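Local coordinates for protein photoreceptor-histidine kinase BphP (Stigmatella aurantiaca DW4/3-1, PDB 6BAF) that probably senses red and far-red light through a bound bilin chromophore and relays the signal as a histidine kinase, at residues 55-60 with 82-87; 63-68 with 78-83; 154-159 with 273-278. All coordinates share one frame; numbering follows the deposited sequence.

Contact 1 (55-60 with 82-87)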
# COMPACT_ATOMS: atom_id res chain seq x y z
N HIS A 55 23.96 21.67 -6.90
CA HIS A 55 24.11 22.62 -7.99
C HIS A 55 23.09 22.40 -9.11
O HIS A 55 22.80 23.34 -9.85
CB HIS A 55 25.55 22.51 -8.54
CG HIS A 55 25.80 23.36 -9.74
ND1 HIS A 55 26.03 22.83 -11.00
CD2 HIS A 55 25.85 24.71 -9.90
CE1 HIS A 55 26.22 23.80 -11.87
NE2 HIS A 55 26.11 24.95 -11.23
N PHE A 56 22.56 21.19 -9.25
CA PHE A 56 21.66 20.82 -10.34
C PHE A 56 20.19 20.73 -9.91
O PHE A 56 19.33 20.44 -10.75
CB PHE A 56 22.09 19.48 -10.94
CG PHE A 56 23.54 19.43 -11.36
CD1 PHE A 56 23.93 19.90 -12.62
CD2 PHE A 56 24.52 18.88 -10.51
CE1 PHE A 56 25.27 19.84 -13.02
CE2 PHE A 56 25.87 18.82 -10.91
CZ PHE A 56 26.24 19.30 -12.16
N ILE A 57 19.88 20.92 -8.63
CA ILE A 57 18.55 20.70 -8.09
C ILE A 57 17.81 22.03 -8.00
O ILE A 57 18.36 23.02 -7.48
CB ILE A 57 18.63 20.02 -6.71
CG1 ILE A 57 19.50 18.75 -6.76
CG2 ILE A 57 17.21 19.73 -6.13
CD1 ILE A 57 19.09 17.73 -7.81
N GLU A 58 16.58 22.07 -8.49
CA GLU A 58 15.70 23.21 -8.27
C GLU A 58 15.72 23.61 -6.79
O GLU A 58 15.49 22.75 -5.92
CB GLU A 58 14.29 22.84 -8.73
CG GLU A 58 13.30 23.99 -8.91
CD GLU A 58 12.81 24.57 -7.60
OE1 GLU A 58 13.05 25.78 -7.36
OE2 GLU A 58 12.19 23.82 -6.80
N PRO A 59 15.96 24.89 -6.46
CA PRO A 59 16.30 25.26 -5.07
C PRO A 59 15.26 24.93 -4.01
O PRO A 59 15.63 24.72 -2.85
CB PRO A 59 16.55 26.77 -5.16
CG PRO A 59 17.07 26.95 -6.54
CD PRO A 59 16.26 26.00 -7.40
N SER A 60 13.97 24.89 -4.34
CA SER A 60 12.98 24.60 -3.30
C SER A 60 12.88 23.11 -2.98
O SER A 60 12.39 22.75 -1.89
CB SER A 60 11.60 25.14 -3.71
OG SER A 60 11.06 24.38 -4.77
N VAL A 82 13.11 14.28 -7.22
CA VAL A 82 14.29 14.95 -7.73
C VAL A 82 13.83 15.82 -8.88
O VAL A 82 13.26 15.30 -9.85
CB VAL A 82 15.37 13.96 -8.19
CG1 VAL A 82 16.49 14.71 -8.90
CG2 VAL A 82 15.89 13.12 -6.99
N VAL A 83 14.06 17.12 -8.78
CA VAL A 83 13.72 18.05 -9.85
C VAL A 83 15.03 18.64 -10.36
O VAL A 83 15.70 19.39 -9.65
CB VAL A 83 12.76 19.14 -9.37
CG1 VAL A 83 12.45 20.13 -10.49
CG2 VAL A 83 11.47 18.49 -8.79
N TRP A 84 15.40 18.29 -11.59
CA TRP A 84 16.66 18.71 -12.17
C TRP A 84 16.50 20.00 -12.97
O TRP A 84 15.96 19.97 -14.08
CB TRP A 84 17.22 17.62 -13.07
CG TRP A 84 18.28 16.93 -12.38
CD1 TRP A 84 18.13 16.05 -11.35
CD2 TRP A 84 19.66 17.02 -12.62
NE1 TRP A 84 19.35 15.59 -10.92
CE2 TRP A 84 20.31 16.16 -11.69
CE3 TRP A 84 20.41 17.72 -13.53
CZ2 TRP A 84 21.67 15.98 -11.64
CZ3 TRP A 84 21.76 17.54 -13.47
CH2 TRP A 84 22.38 16.67 -12.53
N ARG A 85 17.04 21.10 -12.45
CA ARG A 85 17.06 22.38 -13.15
C ARG A 85 18.35 22.48 -13.95
O ARG A 85 19.43 22.67 -13.39
CB ARG A 85 16.96 23.55 -12.16
CG ARG A 85 16.73 24.92 -12.83
CD ARG A 85 16.04 25.85 -11.87
NE ARG A 85 14.60 25.64 -11.94
CZ ARG A 85 13.69 26.31 -11.23
NH1 ARG A 85 14.07 27.23 -10.35
NH2 ARG A 85 12.40 26.01 -11.38
N VAL A 86 18.25 22.37 -15.27
CA VAL A 86 19.47 22.38 -16.07
C VAL A 86 19.63 23.73 -16.77
O VAL A 86 20.58 24.46 -16.48
CB VAL A 86 19.51 21.19 -17.06
CG1 VAL A 86 18.17 21.04 -17.83
CG2 VAL A 86 20.69 21.33 -18.00
N ASP A 87 18.71 24.10 -17.67
CA ASP A 87 18.99 25.39 -18.32
C ASP A 87 17.85 26.38 -18.63
O ASP A 87 17.95 27.07 -19.64
CB ASP A 87 19.75 25.11 -19.63
CG ASP A 87 20.98 26.02 -19.80
OD1 ASP A 87 21.92 25.62 -20.53
OD2 ASP A 87 21.01 27.12 -19.18

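Contact 2 (63-68 with 78-83)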
# COMPACT_ATOMS: atom_id res chain seq x y z
N GLU A 63 17.05 21.39 -0.36
CA GLU A 63 17.23 21.07 1.06
C GLU A 63 16.57 19.76 1.49
O GLU A 63 17.23 18.97 2.18
CB GLU A 63 16.71 22.25 1.90
CG GLU A 63 16.87 22.06 3.39
CD GLU A 63 15.66 22.59 4.18
OE1 GLU A 63 15.72 23.77 4.64
OE2 GLU A 63 14.66 21.82 4.36
N PRO A 64 15.29 19.48 1.17
CA PRO A 64 14.72 18.20 1.59
C PRO A 64 15.38 17.01 0.93
O PRO A 64 15.57 15.96 1.56
CB PRO A 64 13.24 18.31 1.18
CG PRO A 64 13.01 19.74 0.95
CD PRO A 64 14.29 20.30 0.45
N LEU A 65 15.76 17.14 -0.35
CA LEU A 65 16.43 16.05 -1.04
C LEU A 65 17.78 15.74 -0.40
O LEU A 65 18.10 14.57 -0.14
CB LEU A 65 16.59 16.41 -2.52
CG LEU A 65 17.46 15.45 -3.33
CD1 LEU A 65 16.86 14.04 -3.34
CD2 LEU A 65 17.60 16.00 -4.73
N GLU A 66 18.58 16.77 -0.11
CA GLU A 66 19.86 16.55 0.55
C GLU A 66 19.67 15.94 1.93
O GLU A 66 20.43 15.05 2.34
CB GLU A 66 20.65 17.86 0.65
CG GLU A 66 21.13 18.34 -0.69
CD GLU A 66 21.76 19.72 -0.62
OE1 GLU A 66 21.57 20.44 0.40
OE2 GLU A 66 22.45 20.08 -1.61
N ALA A 67 18.68 16.43 2.67
CA ALA A 67 18.36 15.86 3.98
C ALA A 67 18.04 14.38 3.89
O ALA A 67 18.50 13.58 4.72
CB ALA A 67 17.19 16.62 4.61
N ASP A 68 17.25 13.97 2.88
CA ASP A 68 16.92 12.55 2.70
C ASP A 68 18.16 11.72 2.35
O ASP A 68 18.36 10.63 2.89
CB ASP A 68 15.87 12.37 1.60
CG ASP A 68 14.50 12.98 1.98
OD1 ASP A 68 14.25 13.23 3.19
OD2 ASP A 68 13.68 13.19 1.03
N ASN A 78 12.67 6.30 0.03
CA ASN A 78 12.42 6.20 -1.43
C ASN A 78 10.91 6.10 -1.69
O ASN A 78 10.18 5.53 -0.89
CB ASN A 78 13.15 5.01 -2.06
CG ASN A 78 14.68 5.18 -2.05
OD1 ASN A 78 15.18 6.26 -2.34
ND2 ASN A 78 15.40 4.14 -1.68
N PRO A 79 10.43 6.66 -2.81
CA PRO A 79 11.22 7.36 -3.83
C PRO A 79 11.48 8.83 -3.45
O PRO A 79 10.69 9.45 -2.74
CB PRO A 79 10.34 7.27 -5.08
CG PRO A 79 8.85 7.33 -4.47
CD PRO A 79 8.99 6.53 -3.16
N LEU A 80 12.61 9.37 -3.88
CA LEU A 80 12.92 10.76 -3.62
C LEU A 80 12.39 11.57 -4.78
O LEU A 80 12.48 11.16 -5.92
CB LEU A 80 14.43 10.96 -3.46
CG LEU A 80 15.07 9.95 -2.51
CD1 LEU A 80 16.60 10.09 -2.56
CD2 LEU A 80 14.53 10.10 -1.08
N LYS A 81 11.84 12.74 -4.48
CA LYS A 81 11.46 13.65 -5.55
C LYS A 81 12.71 14.42 -5.97
O LYS A 81 13.33 15.10 -5.15
CB LYS A 81 10.36 14.59 -5.10
CG LYS A 81 10.01 15.60 -6.19
CD LYS A 81 8.79 16.48 -5.84
CE LYS A 81 8.85 16.99 -4.40
NZ LYS A 81 9.62 18.25 -4.29
N VAL A 82 13.11 14.28 -7.22
CA VAL A 82 14.29 14.95 -7.73
C VAL A 82 13.83 15.82 -8.88
O VAL A 82 13.26 15.30 -9.85
CB VAL A 82 15.37 13.96 -8.19
CG1 VAL A 82 16.49 14.71 -8.90
CG2 VAL A 82 15.89 13.12 -6.99
N VAL A 83 14.06 17.12 -8.78
CA VAL A 83 13.72 18.05 -9.85
C VAL A 83 15.03 18.64 -10.36
O VAL A 83 15.70 19.39 -9.65
CB VAL A 83 12.76 19.14 -9.37
CG1 VAL A 83 12.45 20.13 -10.49
CG2 VAL A 83 11.47 18.49 -8.79

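Contact 3 (154-159 with 273-278)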
# COMPACT_ATOMS: atom_id res chain seq x y z
N THR A 154 0.76 -5.03 -14.81
CA THR A 154 1.89 -4.65 -15.67
C THR A 154 1.54 -4.67 -17.14
O THR A 154 2.20 -4.00 -17.95
CB THR A 154 3.08 -5.61 -15.46
OG1 THR A 154 2.68 -6.93 -15.88
CG2 THR A 154 3.48 -5.71 -13.99
N GLY A 155 0.56 -5.46 -17.53
CA GLY A 155 0.36 -5.61 -18.96
C GLY A 155 1.33 -6.55 -19.65
O GLY A 155 1.37 -6.58 -20.89
N PHE A 156 2.12 -7.32 -18.91
CA PHE A 156 3.03 -8.26 -19.55
C PHE A 156 2.27 -9.37 -20.30
O PHE A 156 1.24 -9.88 -19.83
CB PHE A 156 3.95 -8.87 -18.49
CG PHE A 156 5.28 -8.14 -18.33
CD1 PHE A 156 6.27 -8.24 -19.31
CD2 PHE A 156 5.56 -7.38 -17.17
CE1 PHE A 156 7.55 -7.60 -19.16
CE2 PHE A 156 6.81 -6.75 -17.00
CZ PHE A 156 7.81 -6.85 -18.01
N ASP A 157 2.82 -9.79 -21.44
CA ASP A 157 2.25 -10.91 -22.19
C ASP A 157 2.19 -12.19 -21.39
O ASP A 157 1.29 -13.01 -21.62
CB ASP A 157 3.06 -11.18 -23.47
CG ASP A 157 2.88 -10.11 -24.48
OD1 ASP A 157 1.74 -9.60 -24.54
OD2 ASP A 157 3.84 -9.72 -25.21
N ARG A 158 3.14 -12.43 -20.49
CA ARG A 158 3.15 -13.67 -19.74
C ARG A 158 3.66 -13.42 -18.34
O ARG A 158 4.62 -12.66 -18.16
CB ARG A 158 4.02 -14.74 -20.46
CG ARG A 158 4.17 -16.12 -19.74
CD ARG A 158 4.80 -17.25 -20.73
NE ARG A 158 5.86 -16.62 -21.47
CZ ARG A 158 6.05 -16.68 -22.78
NH1 ARG A 158 7.07 -15.99 -23.27
NH2 ARG A 158 5.30 -17.43 -23.57
N ALA A 159 3.07 -14.07 -17.35
CA ALA A 159 3.57 -14.04 -15.99
C ALA A 159 3.48 -15.46 -15.47
O ALA A 159 2.42 -16.09 -15.58
CB ALA A 159 2.76 -13.09 -15.07
N CYS A 273 7.95 -12.38 -15.48
CA CYS A 273 7.11 -11.80 -16.52
C CYS A 273 7.92 -11.58 -17.76
O CYS A 273 9.10 -11.18 -17.68
CB CYS A 273 6.50 -10.44 -16.13
SG CYS A 273 5.76 -10.50 -14.49
N THR A 274 7.29 -11.80 -18.91
CA THR A 274 7.97 -11.66 -20.18
C THR A 274 7.02 -11.04 -21.19
O THR A 274 5.80 -11.26 -21.15
CB THR A 274 8.51 -13.02 -20.70
OG1 THR A 274 7.50 -14.01 -20.58
CG2 THR A 274 9.71 -13.50 -19.84
N GLN A 275 7.60 -10.25 -22.08
CA GLN A 275 6.88 -9.59 -23.16
C GLN A 275 7.40 -10.19 -24.45
O GLN A 275 8.61 -10.19 -24.69
CB GLN A 275 7.15 -8.10 -23.14
CG GLN A 275 6.24 -7.31 -24.06
CD GLN A 275 4.84 -7.14 -23.49
OE1 GLN A 275 4.44 -7.80 -22.52
NE2 GLN A 275 4.10 -6.22 -24.06
N VAL A 276 6.50 -10.74 -25.27
CA VAL A 276 6.92 -11.19 -26.60
C VAL A 276 6.81 -10.05 -27.59
O VAL A 276 7.60 -9.97 -28.53
CB VAL A 276 6.11 -12.43 -27.03
CG1 VAL A 276 6.08 -13.47 -25.92
CG2 VAL A 276 4.71 -12.06 -27.34
N SER A 277 5.88 -9.12 -27.34
CA SER A 277 5.53 -7.94 -28.12
C SER A 277 6.70 -7.01 -28.32
O SER A 277 7.61 -7.28 -29.10
CB SER A 277 4.41 -7.13 -27.42
OG SER A 277 3.24 -7.90 -27.14
N GLY A 278 6.64 -5.87 -27.65
CA GLY A 278 7.68 -4.87 -27.73
C GLY A 278 8.19 -4.63 -26.32
O GLY A 278 8.39 -5.60 -25.58
O HOH W 1 7.13 -15.09 -18.29

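Contact 1 (55-60 with 82-87)
Ile57 and Trp84 form a single beta bridge that draws the loop before helix 59-69 against strand 80-85, an edge strand of the antiparallel PAS-domain sheet. Two backbone hydrogen bonds flank the bridge. Arg85 N donates to Phe56 O (2.9 Å), and Glu58 N, in a much straighter bond, donates to Val83 O at 3.0 Å. The other edge of the strand is taken up by Arg91 and Phe93 of strand 90-100.

The aromatic part of the contact lies to one end of the bridge. Phe56 CB stands over the six-membered ring of Trp84, 3.3 Å from its centroid, a tight CH-pi contact. With Phe56 CG anti to the carbonyl carbon (chi1 -54°), the two side chains run side by side. Their rings are nearly parallel (planes 18° apart) but slid so far that they barely overlap, and the fit rests mainly on CB and the near rim of the phenyl ring.

Charged groups meet at the other end. Glu58 CG sits over the centre of one face of the Arg85 guanidinium, 3.3 Å from CZ. Glu58 OE1 lies 3.5 Å from Arg85 NH1 but well out of the guanidinium plane, so this salt bridge is purely electrostatic. Asp90 engages Arg85 through NE, while the Glu58 carboxylate weakly caps Ser60 N at the start of the helix.

Ile57 packs its CD1 methyl 4.1 Å from Val82 CG1 and against Trp84 CD1. The same methyl lies 3.8 Å from Trp84 NE1, a buried nitrogen for which the model offers no hydrogen-bond partner.

Contact 2 (63-68 with 78-83)
Leu65 and Asp68 of helix 59-69 pack on Leu80 and Val82 of strand 80-85, a helix-on-sheet contact at the edge of the antiparallel PAS-domain sheet. The two segments share a modest 195 Å² of buried surface and exchange no hydrogen bonds. The short helix and strand axes approach to 8.8 Å, and the chain directions differ by 135°, so the helix runs obliquely back over the strand. Just before the strand, cis-Pro79 packs on Phe123 of the second subunit.

Leu65 carries most of the contact. Its CG is anti to the backbone N (chi1 172°), a torsion that swings the isobutyl end down to the strand although CB itself does not point there. Methyl CD1 then lodges between two residues of the same strand face, 3.9 Å from Leu80 CB and equally 3.9 Å from Val82 CG2. The second methyl, CD2, also rests on Val82, at 4.0 Å from CG2, which is the Val82 branch turned to the helix. Leu80 meets the Leu65 side chain at about a right angle, its CD1 4.0 Å from Leu65 CD1.

About one turn further along the helix, Asp68 lays CB and the carboxylate oxygen OD2 alongside Leu80, each of them 3.8 Å from Leu80 CD2. The two side chains slide past each other in opposite directions.

Around these side chains, Leu69 of the helix also covers Leu80, and Ile57, from the loop that leads into the helix, packs against Leu65. On the sheet side, Leu80 and Val82 pair through their backbones with Gly95 and Phe93 of the neighbouring strand 90-100.

Contact 3 (154-159 with 273-278)
Asp157 and Gln275 come together because Asp157 CG is anti to its carbonyl carbon (chi1 -71°) while the Gln275 chain bends at chi2 (76°), laying carboxylate and amide in a stack with planes 6° apart. The bend presents Gln275 OE1 to Asp157 N at 2.8 Å. Asp157 OD2 is gripped by three donors: Ser277 OG on its syn lone pair (2.7 Å), Val276 N on the anti lone pair (2.8 Å), and Ser277 N nearly along the C-O axis. Replacing Asp157 by alanine would probably leave the amides of Val276 and Ser277 and the Ser277 hydroxyl without this acceptor and the turn after strand 266-275 freer to move.

These residues flank the end where strands 158-164 and 266-275 pair antiparallel in the GAF-domain sheet; Asp157 and Arg158 both face Thr274, a classic beta bulge. Arg158 and Thr274 exchange both backbone hydrogen bonds, and Arg158 NE donates to Thr274 OG1 at 3.2 Å. Arg158 NH2 is held by Asp182 O. Thr274 lines the chromophore pocket, so Arg158 probably acts from the second shell in fixing its hydroxyl, which also meets a water. Cys273 CB sits over one face of the Phe156 ring, 3.6 Å from its centroid.

How the contacts relate
After the first PAS strands, 55-60 leads into and begins helix 59-69, whose body holds 63-68, before the chain returns along strand 80-85. Contact 2 closes the shorter loop and contact 1 the longer one around it, so they nest, sharing Val82 and Val83 on the return strand. They also touch directly, Ile57 CD1 lying 3.8 Å from Leu65 CD2. Together they fasten the start and the body of one helix to the edge of the PAS sheet. Contact 3 follows in series, closing a loop of more than a hundred residues within the GAF domain. Its nearest atoms are about 17 Å from contact 2 and about 23 Å from contact 1.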